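Local atomic coordinates of hemopexin fold protein CP4 (Vigna unguiculata, PDB entry 3OYO), a protein that binds calcium within a four-bladed haemopexin fold in seeds; its precise role is unsettled and may differ from that of other plant haemopexins. Residues G158-F167 with K201-I209. Residues are numbered along the deposited sequence; the frame is centred on the assembly and turned at random.
Sequences GFPVLNGTEF and KADTLVGNI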
ATOM      1  N   GLY A 158     -16.208   6.196  -8.154  1.00 16.50           N
ATOM      2  CA  GLY A 158     -15.580   5.048  -8.795  1.00 15.32           C
ATOM      3  C   GLY A 158     -15.928   3.734  -8.143  1.00 13.83           C
ATOM      4  O   GLY A 158     -15.942   2.697  -8.816  1.00 15.34           O
ATOM      5  N   PHE A 159     -16.199   3.765  -6.834  1.00 11.97           N
ATOM      6  CA  PHE A 159     -16.511   2.557  -6.025  1.00 10.94           C
ATOM      7  C   PHE A 159     -17.808   2.801  -5.262  1.00 11.60           C
ATOM      8  O   PHE A 159     -17.781   3.185  -4.091  1.00 10.68           O
ATOM      9  CB  PHE A 159     -15.428   2.310  -4.987  1.00 11.47           C
ATOM     10  CG  PHE A 159     -14.070   1.992  -5.556  1.00 10.94           C
ATOM     11  CD1 PHE A 159     -13.698   0.677  -5.793  1.00 11.56           C
ATOM     12  CD2 PHE A 159     -13.175   3.016  -5.874  1.00 12.62           C
ATOM     13  CE1 PHE A 159     -12.431   0.365  -6.290  1.00 11.76           C
ATOM     14  CE2 PHE A 159     -11.898   2.743  -6.386  1.00 11.95           C
ATOM     15  CZ  PHE A 159     -11.523   1.413  -6.590  1.00 13.36           C
ATOM     16  N   PRO A 160     -18.970   2.626  -5.910  1.00 11.68           N
ATOM     17  CA  PRO A 160     -20.206   2.935  -5.151  1.00 12.73           C
ATOM     18  C   PRO A 160     -20.414   2.182  -3.829  1.00 12.34           C
ATOM     19  O   PRO A 160     -20.994   2.741  -2.897  1.00 12.59           O
ATOM     20  CB  PRO A 160     -21.338   2.632  -6.154  1.00 13.94           C
ATOM     21  CG  PRO A 160     -20.712   1.793  -7.173  1.00 14.69           C
ATOM     22  CD  PRO A 160     -19.264   2.232  -7.285  1.00 13.43           C
ATOM     23  N   VAL A 161     -19.917   0.955  -3.703  1.00 15.52           N
ATOM     24  CA  VAL A 161     -20.023   0.250  -2.401  1.00 16.15           C
ATOM     25  C   VAL A 161     -19.245   0.930  -1.274  1.00 15.66           C
ATOM     26  O   VAL A 161     -19.574   0.769  -0.091  1.00 14.73           O
ATOM     27  CB  VAL A 161     -19.600  -1.235  -2.489  1.00 17.00           C
ATOM     28  CG1 VAL A 161     -20.612  -1.995  -3.251  1.00 18.44           C
ATOM     29  CG2 VAL A 161     -18.156  -1.392  -3.048  1.00 17.94           C
ATOM     30  N   LEU A 162     -18.205   1.692  -1.622  1.00 12.40           N
ATOM     31  CA  LEU A 162     -17.433   2.432  -0.594  1.00 12.10           C
ATOM     32  C   LEU A 162     -18.058   3.776  -0.273  1.00 11.87           C
ATOM     33  O   LEU A 162     -17.714   4.408   0.706  1.00 10.39           O
ATOM     34  CB  LEU A 162     -15.963   2.618  -1.011  1.00 10.00           C
ATOM     35  CG  LEU A 162     -15.166   1.343  -1.183  1.00  8.32           C
ATOM     36  CD1 LEU A 162     -13.714   1.688  -1.522  1.00  8.46           C
ATOM     37  CD2 LEU A 162     -15.268   0.532   0.083  1.00  8.16           C
ATOM     38  N   ASN A 163     -18.987   4.202  -1.115  1.00 14.22           N
ATOM     39  CA  ASN A 163     -19.751   5.414  -0.855  1.00 16.31           C
ATOM     40  C   ASN A 163     -20.575   5.260   0.436  1.00 16.65           C
ATOM     41  O   ASN A 163     -21.338   4.299   0.615  1.00 24.33           O
ATOM     42  CB  ASN A 163     -20.659   5.708  -2.038  1.00 24.93           C
ATOM     43  CG  ASN A 163     -21.111   7.124  -2.065  1.00 29.69           C
ATOM     44  OD1 ASN A 163     -20.311   8.052  -2.069  1.00 37.38           O
ATOM     45  ND2 ASN A 163     -22.398   7.316  -2.093  1.00 36.46           N
ATOM     46  N   GLY A 164     -20.394   6.222   1.333  1.00 17.17           N
ATOM     47  CA  GLY A 164     -21.123   6.229   2.578  1.00 16.21           C
ATOM     48  C   GLY A 164     -20.349   5.561   3.678  1.00 16.09           C
ATOM     49  O   GLY A 164     -20.740   5.646   4.817  1.00 16.80           O
ATOM     50  N   THR A 165     -19.228   4.930   3.363  1.00 17.03           N
ATOM     51  CA  THR A 165     -18.416   4.261   4.385  1.00 16.23           C
ATOM     52  C   THR A 165     -17.266   5.183   4.814  1.00 16.95           C
ATOM     53  O   THR A 165     -17.060   6.249   4.226  1.00 17.25           O
ATOM     54  CB  THR A 165     -17.799   2.969   3.828  1.00 13.22           C
ATOM     55  OG1 THR A 165     -16.739   3.321   2.921  1.00 10.50           O
ATOM     56  CG2 THR A 165     -18.866   2.150   3.071  1.00 12.18           C
ATOM     57  N   GLU A 166     -16.491   4.759   5.799  1.00 16.88           N
ATOM     58  CA  GLU A 166     -15.362   5.564   6.270  1.00 18.16           C
ATOM     59  C   GLU A 166     -14.173   5.658   5.255  1.00 16.66           C
ATOM     60  O   GLU A 166     -13.314   6.499   5.379  1.00 16.98           O
ATOM     61  CB  GLU A 166     -14.955   5.119   7.684  1.00 28.26           C
ATOM     62  CG  GLU A 166     -13.571   4.582   7.815  1.00 34.59           C
ATOM     63  CD  GLU A 166     -13.480   3.086   7.593  1.00 40.00           C
ATOM     64  OE1 GLU A 166     -14.203   2.592   6.718  1.00 42.78           O
ATOM     65  OE2 GLU A 166     -12.665   2.412   8.282  1.00 43.39           O
ATOM     66  N   PHE A 167     -14.196   4.825   4.223  1.00 13.81           N
ATOM     67  CA  PHE A 167     -13.246   4.818   3.107  1.00 12.77           C
ATOM     68  C   PHE A 167     -13.534   5.855   2.040  1.00 13.35           C
ATOM     69  O   PHE A 167     -12.663   6.180   1.224  1.00 13.34           O
ATOM     70  CB  PHE A 167     -13.234   3.423   2.457  1.00 10.50           C
ATOM     71  CG  PHE A 167     -12.818   2.343   3.402  1.00 10.62           C
ATOM     72  CD1 PHE A 167     -11.490   2.232   3.824  1.00 10.79           C
ATOM     73  CD2 PHE A 167     -13.759   1.470   3.940  1.00 11.03           C
ATOM     74  CE1 PHE A 167     -11.106   1.230   4.743  1.00 10.40           C
ATOM     75  CE2 PHE A 167     -13.388   0.476   4.887  1.00 10.92           C
ATOM     76  CZ  PHE A 167     -12.048   0.357   5.277  1.00  8.95           C
ATOM     77  N   LYS A 201     -14.714  -0.788 -11.706  1.00 23.95           N
ATOM     78  CA  LYS A 201     -14.660  -0.325 -10.329  1.00 23.83           C
ATOM     79  C   LYS A 201     -16.043  -0.360  -9.648  1.00 23.82           C
ATOM     80  O   LYS A 201     -16.149  -0.643  -8.451  1.00 28.42           O
ATOM     81  CB  LYS A 201     -14.099   1.121 -10.291  1.00 23.03           C
ATOM     82  CG  LYS A 201     -12.625   1.298 -10.712  1.00 23.73           C
ATOM     83  CD  LYS A 201     -12.302   0.886 -12.185  1.00 22.66           C
ATOM     84  CE  LYS A 201     -10.770   0.778 -12.372  1.00 22.32           C
ATOM     85  NZ  LYS A 201     -10.208  -0.106 -13.410  1.00 19.23           N
ATOM     86  N   ALA A 202     -17.084  -0.013 -10.411  1.00 27.82           N
ATOM     87  CA  ALA A 202     -18.473  -0.034  -9.950  1.00 28.39           C
ATOM     88  C   ALA A 202     -18.920  -1.436  -9.500  1.00 28.57           C
ATOM     89  O   ALA A 202     -19.770  -1.562  -8.619  1.00 32.83           O
ATOM     90  CB  ALA A 202     -19.402   0.524 -11.042  1.00 28.44           C
ATOM     91  N   ASP A 203     -18.316  -2.478 -10.079  1.00 29.15           N
ATOM     92  CA  ASP A 203     -18.587  -3.875  -9.711  1.00 28.85           C
ATOM     93  C   ASP A 203     -17.746  -4.450  -8.532  1.00 27.49           C
ATOM     94  O   ASP A 203     -17.616  -5.663  -8.379  1.00 31.03           O
ATOM     95  CB  ASP A 203     -18.435  -4.746 -10.950  1.00 32.84           C
ATOM     96  CG  ASP A 203     -19.672  -4.726 -11.801  1.00 36.02           C
ATOM     97  OD1 ASP A 203     -20.708  -5.228 -11.313  1.00 40.56           O
ATOM     98  OD2 ASP A 203     -19.631  -4.178 -12.912  1.00 38.00           O
ATOM     99  N   THR A 204     -17.193  -3.557  -7.715  1.00 20.80           N
ATOM    100  CA  THR A 204     -16.429  -3.933  -6.525  1.00 18.96           C
ATOM    101  C   THR A 204     -17.369  -4.534  -5.494  1.00 17.97           C
ATOM    102  O   THR A 204     -18.489  -4.023  -5.261  1.00 21.38           O
ATOM    103  CB  THR A 204     -15.682  -2.702  -5.956  1.00 19.77           C
ATOM    104  OG1 THR A 204     -14.809  -2.213  -6.964  1.00 19.73           O
ATOM    105  CG2 THR A 204     -14.860  -3.015  -4.678  1.00 17.91           C
ATOM    106  N   LEU A 205     -16.909  -5.648  -4.913  1.00 16.16           N
ATOM    107  CA  LEU A 205     -17.589  -6.264  -3.769  1.00 14.86           C
ATOM    108  C   LEU A 205     -16.869  -5.860  -2.506  1.00 15.22           C
ATOM    109  O   LEU A 205     -15.675  -5.748  -2.494  1.00 14.84           O
ATOM    110  CB  LEU A 205     -17.645  -7.786  -3.874  1.00 11.53           C
ATOM    111  CG  LEU A 205     -18.149  -8.410  -5.179  1.00 10.58           C
ATOM    112  CD1 LEU A 205     -18.064  -9.880  -5.028  1.00  9.32           C
ATOM    113  CD2 LEU A 205     -19.596  -8.002  -5.506  1.00  8.97           C
ATOM    114  N   VAL A 206     -17.623  -5.619  -1.446  1.00 18.73           N
ATOM    115  CA  VAL A 206     -17.044  -5.192  -0.186  1.00 18.15           C
ATOM    116  C   VAL A 206     -17.602  -6.046   0.956  1.00 18.67           C
ATOM    117  O   VAL A 206     -18.765  -6.483   0.910  1.00 19.16           O
ATOM    118  CB  VAL A 206     -17.265  -3.671   0.061  1.00 11.45           C
ATOM    119  CG1 VAL A 206     -18.696  -3.357   0.303  1.00 10.01           C
ATOM    120  CG2 VAL A 206     -16.426  -3.183   1.198  1.00  9.10           C
ATOM    121  N   GLY A 207     -16.744  -6.301   1.947  1.00 15.77           N
ATOM    122  CA  GLY A 207     -17.084  -7.120   3.126  1.00 15.73           C
ATOM    123  C   GLY A 207     -17.546  -6.173   4.196  1.00 16.52           C
ATOM    124  O   GLY A 207     -17.519  -4.971   3.972  1.00 16.20           O
ATOM    125  N   ASN A 208     -17.945  -6.677   5.364  1.00 19.22           N
ATOM    126  CA  ASN A 208     -18.234  -5.763   6.490  1.00 21.04           C
ATOM    127  C   ASN A 208     -16.916  -5.273   7.124  1.00 20.43           C
ATOM    128  O   ASN A 208     -15.883  -5.974   7.095  1.00 18.21           O
ATOM    129  CB  ASN A 208     -19.200  -6.378   7.522  1.00 30.26           C
ATOM    130  CG  ASN A 208     -18.915  -7.840   7.781  1.00 34.55           C
ATOM    131  OD1 ASN A 208     -17.815  -8.196   8.182  1.00 39.92           O
ATOM    132  ND2 ASN A 208     -19.905  -8.703   7.531  1.00 38.85           N
ATOM    133  N   ILE A 209     -16.962  -4.059   7.646  1.00 21.64           N
ATOM    134  CA  ILE A 209     -15.787  -3.381   8.199  1.00 21.78           C
ATOM    135  C   ILE A 209     -15.549  -3.851   9.620  1.00 21.24           C
ATOM    136  O   ILE A 209     -16.511  -4.053  10.346  1.00 21.83           O
ATOM    137  CB  ILE A 209     -15.984  -1.876   8.140  1.00 22.91           C
ATOM    138  CG1 ILE A 209     -16.301  -1.465   6.684  1.00 22.91           C
ATOM    139  CG2 ILE A 209     -14.781  -1.118   8.776  1.00 22.33           C
ATOM    140  CD1 ILE A 209     -16.707  -0.011   6.544  1.00 24.07           C
TER
HETATM  141  O   HOH W   1     -18.570  -0.589  -6.021  1.00 23.13           O
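The side chains of Val161 and Val206 lie alongside each other, pointing opposite ways, with CB of Val161 3.6 Å from CG1 of Val206, while CG2 of Val161 also rests 3.5 Å from the backbone O of Thr204 and 4.0 Å from its CG2. Beside them CD2 of Leu162 meets CG2 of Val206 at 4.0 Å. OG1 of Thr204 comes to the edge of the Phe159 ring, near its plane, 3.3 Å from CD1, and CB of Lys201 lies over one face. At the far end CD1 of Ile209 reaches CE2 of Phe167 at 3.7 Å. The contact joins neighbouring blades of the haemopexin beta-propeller: the loop after helix 155-158 runs alongside the approach to strand 205-211, an outer strand of the next blade, and its first part. With chi1 -60°, OG1 of Thr204 sits beside its own N, and both donate to Lys201 O from the same face of that carbonyl. Replacing Thr204 by alanine removes hydroxyl and methyl, which would probably weaken the hold on Lys201 O and open a gap beside Val161 and Phe159. A water accepts from Val161 N and donates to Ala202 O, bridging the backbones. Farther along, OG1 of Thr165 accepts from Phe167 N, making an ST turn, and donates to Leu162 O (2.7 Å). Tyr138 packs edge-to-face with Phe159.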